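Local coordinates for minor fimbrium anchoring subunit Mfa2 (Porphyromonas gingivalis, PDB 5NFI), which anchors the minor (Mfa1) fimbriae in the bacterial outer membrane and regulates their length, at residues M95-K98 and A104-I107. Numbering follows the deposited sequence.
Sequences MRLK and ATNI
Leu97 meets Ala104, Thr105 and Ile107 with the two methyls of its isobutyl fork, each serving different partners. Leu97 CD2 rests on Ala104 CB at 3.6 Å. The other methyl has two neighbours: Leu97 CD1 lies 3.7 Å from Thr105 CG2, where the two side chains slant across one another, and 3.8 Å from Ile107 CG2, which it meets tip to tip. With CG anti to the backbone N (chi1 -176°), the fork is carried forward from strand 93-100 into this group of methyls. Thr105 turns its apolar branch to the contact. Its OG1 is the atom anti to the backbone N (chi1 -178°), which puts CG2 between that N and the carbonyl carbon; because CB itself points toward the facing segment, CG2 is brought up to Leu97. Thr105 CG2 also lies alongside Lys98, 3.5 Å from Lys98 O, with Lys98 CB a looser neighbour.

Beside the methyls runs one backbone hydrogen bond, from Thr105 N to Lys98 O, 2.9 Å long. It continues the antiparallel pairing of the β-hairpin formed by strands 93-100 and 103-104, just as the chain leaves the latter for the loop leading to strand 113-122. Lys98 contributes its carbonyl and CB; the rest of its extended chain departs from the contact and its NZ hydrogen-bonds to Asp76 O.

Leu97 also packs on Tyr78 and Tyr184, and Ala104 on Tyr184, so residues of strands 78-80 and 182-190 continue the apolar surroundings. This is structural packing within a fimbrillin-superfamily anchor of the transthyretin clan: one polar link sets Thr105 against Lys98, while the methyls of Leu97, Ala104, Thr105 and Ile107 join strand 93-100 to the outgoing loop without any charged pair.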
# COMPACT_ATOMS: atom_id res chain seq x y z
N MSE A 95 -11.27 -0.49 -6.18
CA MSE A 95 -10.28 -1.55 -6.28
C MSE A 95 -10.35 -2.52 -5.12
O MSE A 95 -10.41 -2.09 -3.97
CB MSE A 95 -8.91 -0.91 -6.28
CG MSE A 95 -7.80 -1.55 -7.05
SE MSE A 95 -6.26 -0.42 -6.56
CE MSE A 95 -5.76 -1.29 -4.89
N ARG A 96 -10.31 -3.82 -5.41
CA ARG A 96 -10.12 -4.82 -4.36
C ARG A 96 -9.04 -5.81 -4.76
O ARG A 96 -9.08 -6.34 -5.85
CB ARG A 96 -11.42 -5.56 -4.07
CG ARG A 96 -12.42 -4.72 -3.32
CD ARG A 96 -13.67 -5.50 -3.02
NE ARG A 96 -14.78 -4.61 -2.70
CZ ARG A 96 -14.88 -3.89 -1.59
NH1 ARG A 96 -13.92 -3.93 -0.68
NH2 ARG A 96 -15.93 -3.11 -1.38
N LEU A 97 -8.09 -6.06 -3.86
CA LEU A 97 -7.07 -7.06 -4.16
C LEU A 97 -7.73 -8.41 -4.41
O LEU A 97 -8.60 -8.84 -3.64
CB LEU A 97 -6.04 -7.16 -3.05
CG LEU A 97 -4.88 -8.11 -3.35
CD1 LEU A 97 -4.23 -7.77 -4.67
CD2 LEU A 97 -3.84 -8.07 -2.23
N LYS A 98 -7.37 -9.06 -5.51
CA LYS A 98 -8.00 -10.34 -5.82
C LYS A 98 -7.69 -11.32 -4.72
O LYS A 98 -6.57 -11.36 -4.21
CB LYS A 98 -7.55 -10.89 -7.17
CG LYS A 98 -8.51 -10.54 -8.29
CD LYS A 98 -7.89 -10.80 -9.63
CE LYS A 98 -8.75 -10.22 -10.75
NZ LYS A 98 -8.18 -10.54 -12.09
N ALA A 104 -4.97 -13.41 -0.19
CA ALA A 104 -4.62 -12.52 -1.28
C ALA A 104 -3.90 -13.25 -2.41
O ALA A 104 -3.14 -14.19 -2.15
CB ALA A 104 -3.74 -11.39 -0.75
N THR A 105 -4.11 -12.81 -3.66
CA THR A 105 -3.27 -13.25 -4.76
C THR A 105 -1.84 -12.80 -4.45
O THR A 105 -1.62 -11.77 -3.81
CB THR A 105 -3.71 -12.67 -6.11
OG1 THR A 105 -2.87 -13.17 -7.16
CG2 THR A 105 -3.62 -11.17 -6.10
N ASN A 106 -0.86 -13.59 -4.87
CA ASN A 106 0.51 -13.24 -4.55
C ASN A 106 0.98 -12.03 -5.34
O ASN A 106 1.06 -12.09 -6.57
CB ASN A 106 1.43 -14.41 -4.83
CG ASN A 106 2.87 -14.06 -4.63
OD1 ASN A 106 3.22 -13.21 -3.82
ND2 ASN A 106 3.74 -14.71 -5.39
N ILE A 107 1.32 -10.95 -4.64
CA ILE A 107 1.71 -9.73 -5.33
C ILE A 107 3.18 -9.37 -5.12
O ILE A 107 3.56 -8.21 -5.34
CB ILE A 107 0.82 -8.53 -4.92
CG1 ILE A 107 1.05 -8.13 -3.46
CG2 ILE A 107 -0.66 -8.78 -5.28
CD1 ILE A 107 0.18 -7.02 -3.00